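Local coordinates for FixG-related protein (Vibrio parahaemolyticus, PDB 2R39) that is of unknown function but is the C-terminal immunoglobulin-like domain of what is probably a membrane-bound iron-sulfur protein of electron transport, at residues V39-K42 against E48-L51; V15-N20 against R113-L118; A28-N33 against D58-G63. All blocks are in the same frame, centred on the assembly; numbering follows the deposited sequence.

Contact 1 (V39-K42 against E48-L51); sequences VINK and EYNL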
loop_
_atom_site.group_PDB
_atom_site.type_symbol
_atom_site.label_atom_id
_atom_site.label_comp_id
_atom_site.label_asym_id
_atom_site.label_seq_id
_atom_site.Cartn_x
_atom_site.Cartn_y
_atom_site.Cartn_z
ATOM N N VAL A 39 -7.832 5.805 2.033
ATOM C CA VAL A 39 -7.254 7.097 1.703
ATOM C C VAL A 39 -8.313 8.186 1.824
ATOM O O VAL A 39 -9.433 8.023 1.358
ATOM C CB VAL A 39 -6.657 7.093 0.263
ATOM C CG1 VAL A 39 -6.293 8.500 -0.185
ATOM C CG2 VAL A 39 -5.444 6.160 0.164
ATOM N N ILE A 40 -7.958 9.297 2.452
ATOM C CA ILE A 40 -8.879 10.429 2.502
ATOM C C ILE A 40 -8.248 11.734 2.016
ATOM O O ILE A 40 -7.096 12.038 2.336
ATOM C CB ILE A 40 -9.566 10.591 3.892
ATOM C CG1 ILE A 40 -10.439 11.852 3.900
ATOM C CG2 ILE A 40 -8.569 10.612 5.031
ATOM C CD1 ILE A 40 -11.477 11.830 4.930
ATOM N N ASN A 41 -9.005 12.473 1.208
ATOM C CA ASN A 41 -8.653 13.827 0.823
ATOM C C ASN A 41 -9.295 14.791 1.823
ATOM O O ASN A 41 -10.518 14.917 1.874
ATOM C CB ASN A 41 -9.173 14.096 -0.584
ATOM C CG ASN A 41 -8.862 15.502 -1.087
ATOM O OD1 ASN A 41 -8.371 16.373 -0.353
ATOM N ND2 ASN A 41 -9.155 15.724 -2.353
ATOM N N LYS A 42 -8.473 15.462 2.621
ATOM C CA LYS A 42 -8.997 16.339 3.676
ATOM C C LYS A 42 -9.060 17.800 3.240
ATOM O O LYS A 42 -9.329 18.691 4.053
ATOM C CB LYS A 42 -8.164 16.198 4.946
ATOM C CG LYS A 42 -8.198 14.807 5.558
ATOM C CD LYS A 42 -7.408 14.773 6.857
ATOM C CE LYS A 42 -7.057 13.355 7.228
ATOM N NZ LYS A 42 -6.877 13.263 8.685
ATOM N N GLU A 48 -4.510 14.366 -6.495
ATOM C CA GLU A 48 -3.959 13.142 -7.110
ATOM C C GLU A 48 -2.861 12.594 -6.232
ATOM O O GLU A 48 -1.954 13.324 -5.840
ATOM C CB GLU A 48 -3.398 13.364 -8.543
ATOM C CG GLU A 48 -2.641 12.100 -9.112
ATOM C CD GLU A 48 -1.992 12.259 -10.509
ATOM O OE1 GLU A 48 -2.715 12.598 -11.456
ATOM O OE2 GLU A 48 -0.758 12.003 -10.650
ATOM N N TYR A 49 -2.939 11.304 -5.935
ATOM C CA TYR A 49 -1.948 10.640 -5.079
ATOM C C TYR A 49 -1.265 9.488 -5.837
ATOM O O TYR A 49 -1.883 8.863 -6.694
ATOM C CB TYR A 49 -2.595 10.129 -3.774
ATOM C CG TYR A 49 -3.451 11.160 -3.039
ATOM C CD1 TYR A 49 -2.901 12.339 -2.552
ATOM C CD2 TYR A 49 -4.810 10.946 -2.822
ATOM C CE1 TYR A 49 -3.688 13.287 -1.865
ATOM C CE2 TYR A 49 -5.599 11.885 -2.126
ATOM C CZ TYR A 49 -5.030 13.054 -1.657
ATOM O OH TYR A 49 -5.806 13.998 -0.987
ATOM N N ASN A 50 0.012 9.244 -5.550
ATOM C CA ASN A 50 0.665 8.009 -5.972
ATOM C C ASN A 50 0.775 7.139 -4.722
ATOM O O ASN A 50 0.994 7.654 -3.610
ATOM C CB ASN A 50 2.088 8.237 -6.482
ATOM C CG ASN A 50 2.170 8.741 -7.944
ATOM O OD1 ASN A 50 1.261 8.588 -8.766
ATOM N ND2 ASN A 50 3.329 9.307 -8.271
ATOM N N LEU A 51 0.677 5.830 -4.924
ATOM C CA LEU A 51 0.785 4.853 -3.850
ATOM C C LEU A 51 1.935 3.943 -4.195
ATOM O O LEU A 51 2.073 3.498 -5.341
ATOM C CB LEU A 51 -0.507 4.057 -3.677
ATOM C CG LEU A 51 -1.798 4.886 -3.557
ATOM C CD1 LEU A 51 -2.989 4.004 -3.794
ATOM C CD2 LEU A 51 -1.928 5.615 -2.193
#

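Contact 2 (V15-N20 against R113-L118); sequences VIRDRN and RFIKKL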
loop_
_atom_site.group_PDB
_atom_site.type_symbol
_atom_site.label_atom_id
_atom_site.label_comp_id
_atom_site.label_asym_id
_atom_site.label_seq_id
_atom_site.Cartn_x
_atom_site.Cartn_y
_atom_site.Cartn_z
ATOM N N VAL A 15 -3.880 1.571 6.657
ATOM C CA VAL A 15 -3.622 0.298 6.003
ATOM C C VAL A 15 -4.124 -0.803 6.908
ATOM O O VAL A 15 -3.858 -0.777 8.106
ATOM C CB VAL A 15 -2.110 0.087 5.765
ATOM C CG1 VAL A 15 -1.815 -1.356 5.291
ATOM C CG2 VAL A 15 -1.587 1.107 4.749
ATOM N N ILE A 16 -4.862 -1.746 6.329
ATOM C CA ILE A 16 -5.155 -3.015 6.986
ATOM C C ILE A 16 -4.536 -4.137 6.170
ATOM O O ILE A 16 -4.880 -4.318 4.989
ATOM C CB ILE A 16 -6.684 -3.270 7.113
ATOM C CG1 ILE A 16 -7.354 -2.149 7.922
ATOM C CG2 ILE A 16 -6.944 -4.649 7.735
ATOM C CD1 ILE A 16 -8.870 -2.254 8.013
ATOM N N ARG A 17 -3.607 -4.871 6.780
ATOM C CA ARG A 17 -3.145 -6.119 6.210
ATOM C C ARG A 17 -4.096 -7.188 6.728
ATOM O O ARG A 17 -4.337 -7.263 7.920
ATOM C CB ARG A 17 -1.704 -6.429 6.619
ATOM C CG ARG A 17 -1.191 -7.767 6.090
ATOM C CD ARG A 17 0.221 -8.077 6.604
ATOM N NE ARG A 17 0.676 -9.348 6.051
ATOM C CZ ARG A 17 0.361 -10.533 6.570
ATOM N NH1 ARG A 17 -0.384 -10.594 7.669
ATOM N NH2 ARG A 17 0.804 -11.654 6.011
ATOM N N ASP A 18 -4.645 -7.995 5.828
ATOM C CA ASP A 18 -5.660 -8.985 6.205
ATOM C C ASP A 18 -5.130 -10.058 7.141
ATOM O O ASP A 18 -4.034 -10.576 6.952
ATOM C CB ASP A 18 -6.249 -9.614 4.950
ATOM C CG ASP A 18 -6.883 -8.590 4.055
ATOM O OD1 ASP A 18 -7.820 -7.913 4.518
ATOM O OD2 ASP A 18 -6.443 -8.439 2.907
ATOM N N ARG A 19 -5.915 -10.383 8.163
ATOM C CA ARG A 19 -5.539 -11.456 9.081
ATOM C C ARG A 19 -5.511 -12.809 8.364
ATOM O O ARG A 19 -4.550 -13.567 8.511
ATOM C CB ARG A 19 -6.467 -11.499 10.291
ATOM C CG ARG A 19 -5.970 -12.417 11.395
ATOM C CD ARG A 19 -7.041 -12.667 12.419
ATOM N NE ARG A 19 -6.532 -13.491 13.508
ATOM C CZ ARG A 19 -7.123 -13.620 14.690
ATOM N NH1 ARG A 19 -6.575 -14.389 15.621
ATOM N NH2 ARG A 19 -8.256 -12.975 14.942
ATOM N N ASN A 20 -6.546 -13.100 7.581
ATOM C CA ASN A 20 -6.599 -14.360 6.842
ATOM C C ASN A 20 -5.850 -14.239 5.515
ATOM O O ASN A 20 -6.394 -13.742 4.522
ATOM C CB ASN A 20 -8.054 -14.811 6.625
ATOM N N ARG A 113 3.583 -5.113 7.012
ATOM C CA ARG A 113 4.459 -6.289 6.977
ATOM C C ARG A 113 4.248 -7.067 5.697
ATOM O O ARG A 113 3.144 -7.080 5.195
ATOM C CB ARG A 113 4.139 -7.211 8.154
ATOM C CG ARG A 113 4.392 -6.616 9.563
ATOM C CD ARG A 113 5.880 -6.467 9.883
ATOM N NE ARG A 113 6.081 -5.953 11.242
ATOM C CZ ARG A 113 6.236 -4.677 11.549
ATOM N NH1 ARG A 113 6.191 -3.754 10.590
ATOM N NH2 ARG A 113 6.373 -4.329 12.822
ATOM N N PHE A 114 5.306 -7.696 5.173
ATOM C CA PHE A 114 5.135 -8.724 4.144
ATOM C C PHE A 114 5.639 -10.014 4.759
ATOM O O PHE A 114 6.785 -10.080 5.224
ATOM C CB PHE A 114 5.895 -8.439 2.830
ATOM C CG PHE A 114 5.559 -9.442 1.728
ATOM C CD1 PHE A 114 4.506 -9.204 0.849
ATOM C CD2 PHE A 114 6.243 -10.661 1.631
ATOM C CE1 PHE A 114 4.170 -10.148 -0.140
ATOM C CE2 PHE A 114 5.909 -11.596 0.647
ATOM C CZ PHE A 114 4.875 -11.345 -0.220
ATOM N N ILE A 115 4.785 -11.031 4.759
ATOM C CA ILE A 115 5.062 -12.269 5.482
ATOM C C ILE A 115 4.853 -13.474 4.567
ATOM O O ILE A 115 3.813 -13.598 3.904
ATOM C CB ILE A 115 4.218 -12.362 6.791
ATOM C CG1 ILE A 115 4.386 -11.077 7.624
ATOM C CG2 ILE A 115 4.606 -13.606 7.647
ATOM C CD1 ILE A 115 3.478 -11.002 8.856
ATOM N N LYS A 116 5.873 -14.335 4.527
ATOM C CA LYS A 116 5.844 -15.597 3.788
ATOM C C LYS A 116 5.221 -16.709 4.626
ATOM O O LYS A 116 5.078 -16.579 5.838
ATOM C CB LYS A 116 7.265 -15.978 3.360
ATOM C CG LYS A 116 7.374 -17.194 2.406
ATOM C CD LYS A 116 8.808 -17.328 1.882
ATOM C CE LYS A 116 9.859 -16.760 2.875
ATOM N NZ LYS A 116 11.225 -16.665 2.256
ATOM N N LYS A 117 4.846 -17.803 3.963
ATOM C CA LYS A 117 4.216 -18.951 4.632
ATOM C C LYS A 117 5.105 -19.586 5.689
ATOM O O LYS A 117 4.617 -20.008 6.745
ATOM C CB LYS A 117 3.796 -20.009 3.618
ATOM C CG LYS A 117 2.851 -21.022 4.210
ATOM C CD LYS A 117 2.209 -21.888 3.156
ATOM C CE LYS A 117 1.170 -22.789 3.785
ATOM N NZ LYS A 117 0.449 -23.574 2.747
ATOM N N LEU A 118 6.406 -19.662 5.410
ATOM C CA LEU A 118 7.349 -20.309 6.324
ATOM C C LEU A 118 8.630 -19.499 6.512
ATOM O O LEU A 118 9.244 -19.551 7.583
ATOM C CB LEU A 118 7.686 -21.736 5.860
ATOM C CG LEU A 118 6.605 -22.822 5.763
ATOM C CD1 LEU A 118 7.203 -24.108 5.191
ATOM C CD2 LEU A 118 5.943 -23.112 7.116
ATOM O OXT LEU A 118 9.082 -18.796 5.602
#

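Contact 3 (A28-N33 against D58-G63); sequences AGEVEN and DVSWYG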
loop_
_atom_site.group_PDB
_atom_site.type_symbol
_atom_site.label_atom_id
_atom_site.label_comp_id
_atom_site.label_asym_id
_atom_site.label_seq_id
_atom_site.Cartn_x
_atom_site.Cartn_y
_atom_site.Cartn_z
ATOM N N ALA A 28 1.156 -16.610 -10.945
ATOM C CA ALA A 28 2.168 -16.067 -10.036
ATOM C C ALA A 28 2.890 -17.178 -9.284
ATOM O O ALA A 28 2.258 -17.917 -8.510
ATOM C CB ALA A 28 1.532 -15.086 -9.035
ATOM N N GLY A 29 4.199 -17.298 -9.532
ATOM C CA GLY A 29 5.102 -18.109 -8.706
ATOM C C GLY A 29 5.628 -17.314 -7.513
ATOM O O GLY A 29 6.626 -17.676 -6.893
ATOM N N GLU A 30 4.947 -16.215 -7.208
ATOM C CA GLU A 30 5.294 -15.346 -6.096
ATOM C C GLU A 30 4.453 -15.719 -4.900
ATOM O O GLU A 30 3.352 -16.238 -5.060
ATOM C CB GLU A 30 4.968 -13.907 -6.451
ATOM C CG GLU A 30 5.856 -13.319 -7.506
ATOM C CD GLU A 30 5.322 -12.032 -8.047
ATOM O OE1 GLU A 30 4.093 -11.787 -7.945
ATOM O OE2 GLU A 30 6.140 -11.259 -8.588
ATOM N N VAL A 31 4.943 -15.419 -3.704
ATOM C CA VAL A 31 4.068 -15.438 -2.545
ATOM C C VAL A 31 3.329 -14.092 -2.465
ATOM O O VAL A 31 3.912 -13.032 -2.699
ATOM C CB VAL A 31 4.802 -15.881 -1.219
ATOM C CG1 VAL A 31 5.950 -14.960 -0.863
ATOM C CG2 VAL A 31 3.815 -16.015 -0.062
ATOM N N GLU A 32 2.043 -14.149 -2.152
ATOM C CA GLU A 32 1.199 -12.971 -2.137
ATOM C C GLU A 32 0.815 -12.585 -0.715
ATOM O O GLU A 32 0.729 -13.460 0.153
ATOM C CB GLU A 32 -0.060 -13.278 -2.942
ATOM C CG GLU A 32 -0.814 -12.056 -3.374
ATOM C CD GLU A 32 -1.825 -12.360 -4.434
ATOM O OE1 GLU A 32 -2.713 -13.198 -4.164
ATOM O OE2 GLU A 32 -1.727 -11.745 -5.529
ATOM N N ASN A 33 0.628 -11.283 -0.474
ATOM C CA ASN A 33 -0.048 -10.781 0.732
ATOM C C ASN A 33 -1.096 -9.790 0.289
ATOM O O ASN A 33 -0.830 -9.002 -0.615
ATOM C CB ASN A 33 0.915 -10.016 1.665
ATOM C CG ASN A 33 1.678 -10.914 2.629
ATOM O OD1 ASN A 33 2.213 -10.437 3.633
ATOM N ND2 ASN A 33 1.770 -12.192 2.315
ATOM N N ASP A 58 12.456 -7.477 -4.159
ATOM C CA ASP A 58 11.799 -7.980 -5.354
ATOM C C ASP A 58 10.329 -8.001 -4.989
ATOM O O ASP A 58 9.948 -8.573 -3.959
ATOM C CB ASP A 58 12.294 -9.389 -5.695
ATOM C CG ASP A 58 11.488 -10.037 -6.816
ATOM O OD1 ASP A 58 10.349 -10.506 -6.551
ATOM O OD2 ASP A 58 11.989 -10.085 -7.953
ATOM N N VAL A 59 9.498 -7.337 -5.793
ATOM C CA VAL A 59 8.081 -7.302 -5.485
ATOM C C VAL A 59 7.272 -6.949 -6.731
ATOM O O VAL A 59 7.733 -6.194 -7.615
ATOM C CB VAL A 59 7.754 -6.349 -4.270
ATOM C CG1 VAL A 59 8.189 -4.913 -4.554
ATOM C CG2 VAL A 59 6.263 -6.401 -3.876
ATOM N N SER A 60 6.102 -7.568 -6.813
ATOM C CA SER A 60 5.066 -7.189 -7.755
ATOM C C SER A 60 3.961 -6.469 -7.001
ATOM O O SER A 60 3.618 -6.844 -5.869
ATOM C CB SER A 60 4.496 -8.421 -8.447
ATOM O OG SER A 60 5.500 -9.081 -9.185
ATOM N N TRP A 61 3.465 -5.400 -7.612
ATOM C CA TRP A 61 2.337 -4.635 -7.105
ATOM C C TRP A 61 1.107 -5.022 -7.921
ATOM O O TRP A 61 1.181 -5.159 -9.153
ATOM C CB TRP A 61 2.630 -3.134 -7.249
ATOM C CG TRP A 61 1.552 -2.201 -6.770
ATOM C CD1 TRP A 61 0.366 -1.894 -7.417
ATOM C CD2 TRP A 61 1.577 -1.400 -5.580
ATOM N NE1 TRP A 61 -0.345 -0.973 -6.677
ATOM C CE2 TRP A 61 0.375 -0.653 -5.550
ATOM C CE3 TRP A 61 2.495 -1.253 -4.521
ATOM C CZ2 TRP A 61 0.064 0.228 -4.496
ATOM C CZ3 TRP A 61 2.192 -0.371 -3.482
ATOM C CH2 TRP A 61 0.985 0.356 -3.477
ATOM N N TYR A 62 -0.016 -5.204 -7.233
ATOM C CA TYR A 62 -1.284 -5.526 -7.870
ATOM C C TYR A 62 -2.414 -4.669 -7.305
ATOM O O TYR A 62 -2.974 -4.981 -6.253
ATOM C CB TYR A 62 -1.615 -7.004 -7.716
ATOM C CG TYR A 62 -0.563 -7.950 -8.254
ATOM C CD1 TYR A 62 -0.516 -8.267 -9.609
ATOM C CD2 TYR A 62 0.351 -8.569 -7.392
ATOM C CE1 TYR A 62 0.440 -9.156 -10.112
ATOM C CE2 TYR A 62 1.313 -9.459 -7.882
ATOM C CZ TYR A 62 1.352 -9.741 -9.247
ATOM O OH TYR A 62 2.295 -10.621 -9.751
ATOM N N GLY A 63 -2.723 -3.568 -7.983
ATOM C CA GLY A 63 -3.858 -2.718 -7.593
ATOM C C GLY A 63 -3.606 -1.256 -7.892
ATOM O O GLY A 63 -2.626 -0.927 -8.566
#

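Contact 1 (V39-K42 against E48-L51)
The ring of Tyr49 meets Asn41 at its edge, where Asn41 CB lies near the ring plane, 3.4 Å from Tyr49 OH. Val39 approaches the same ring obliquely, with its CG1 methyl 3.9 Å from Tyr49 CD2. The amide of Asn41 stands almost upright to the ring, the two planes being 84° apart. The side chain of Asn41 runs crosswise to that of Tyr49, whereas Val39 and Tyr49 point past one another.

The two branches of Val39 divide the work. CG1 is anti to the backbone N (chi1 169°) and serves the tyrosine. Val39 CG2 lies 4.3 Å from Leu51 CD2. The contact is buried; its Val39 side is apolar, and its Asn41 side brings in the tyrosine hydroxyl.

The amide of Asn41 is held from outside the pair: OD1 bonds to Thr43, and ND2 to the backbone oxygens of Gln45 and Val69. These bonds probably fix the rotation of the amide beside the tyrosine hydroxyl.

The axes of 39-41 and 48-51 come within 9.7 Å, with their directions 158° apart, a spacing of facing sheets in a beta sandwich. Strand 31-41 belongs to one sheet and strand 47-54 to the other. Leu99 of strand 92-101 and Met13 of strand 11-17 add to the core around Val39, and Ile67 of strand 66-69 packs on Tyr49.

Contact 2 (V15-N20 against R113-L118)
Arg17 reaches Ile115 with a side chain that is extended as far as NE: CG is anti to the backbone N (chi1 177°), and the last torsion, chi4 -83°, turns the guanidinium face onto Ile115. Ile115 turns CG1 anti to its own carbonyl carbon (chi1 -51°), which sets the CD1 methyl beneath the arginine head. The isoleucine side chain runs across that of the arginine.

The guanidinium of Arg17 lies with one face over Ile115. Ile115 CD1 is 3.8 Å from the guanidinium plane of Arg17 and sits over its centre. The central carbon, Arg17 CZ, is 3.9 Å from Ile115 CD1. Closer in atom-to-atom terms is the branch point, with Ile115 CB 3.6 Å from Arg17 NH2. A flat charged group thus rests on an aliphatic side chain.

Nearer the backbone, Arg17 CD packs 3.4 Å from the carbonyl oxygen of Arg113. Arg17 CD also lies 4.3 Å from Arg113 CB. The guanidinium of Arg113 itself leads away from the contact and forms a salt bridge with Glu111.

The polar end of Arg17 is anchored by Asn33, whose OD1 is hydrogen-bonded to both Arg17 NH2 and Ile115 N. One amide oxygen therefore ties the arginine head to the backbone of the isoleucine it covers.

The contact lies at the surface and joins edge strands of two sheets. Strand 11-17 borders one four-stranded sheet; strand 106-115 borders the other, where Ile92 of the neighbouring strand 92-101 packs against Ile115.

Contact 3 (A28-N33 against D58-G63)
Glu30 is tied to Tyr62 through its carboxylate. Its CG lies anti to the carbonyl carbon (chi1 -70°) and the chain beyond is extended, which carries the carboxylate to the tyrosine hydroxyl. Tyr62 OH donates to Glu30 OE1 at 2.8 Å, on the syn side and 29° out of the carboxylate plane. OE1 in turn lies at the edge of the tyrosine ring, in its plane. Carboxylate and ring planes stand 72° apart. Ser60 OG also donates to Glu30, at OE2, but the modelled 2.3 Å is too short to be relied on.

The looser part is Glu32 against the ring. Glu32 OE2 comes only to 4.2 Å from Tyr62 CD2, obliquely, and has a weak hydrogen bond to Ser80. Tyr62 is solvent-exposed, although its hydroxyl is bound. Asp58 OD1 lies 4.7 Å from Glu30 OE2, a second acid that may raise the proton affinity of Glu30.

The contact spans strand 74-83, which pairs with both partners by backbone hydrogen bonds, Val31 with Ala83 and Ser60 with Gly82. This side-chain bridge over a central strand lies on one antiparallel sheet of the immunoglobulin-like sandwich.

In the fold
Contacts 1 and 2 both join the two sheets of the sandwich, while contact 3 stays within the sheet of strands 11-17, 31-41, 74-83 and 60-62. Contacts 2 and 3 are close, with centres about 12 Å apart. Asn33 of segment 28-33 connects them through its bonds to Arg17 and Ile115. Phe114 also packs on Val31. Contact 1 is about 23 Å from each of the others, centre to centre, and lies across the centre of the chain from both. It still touches contact 3, through Leu51 C and Trp61 CH2 at 3.8 Å. Strand 31-41 serves contacts 1 and 3 from its two ends.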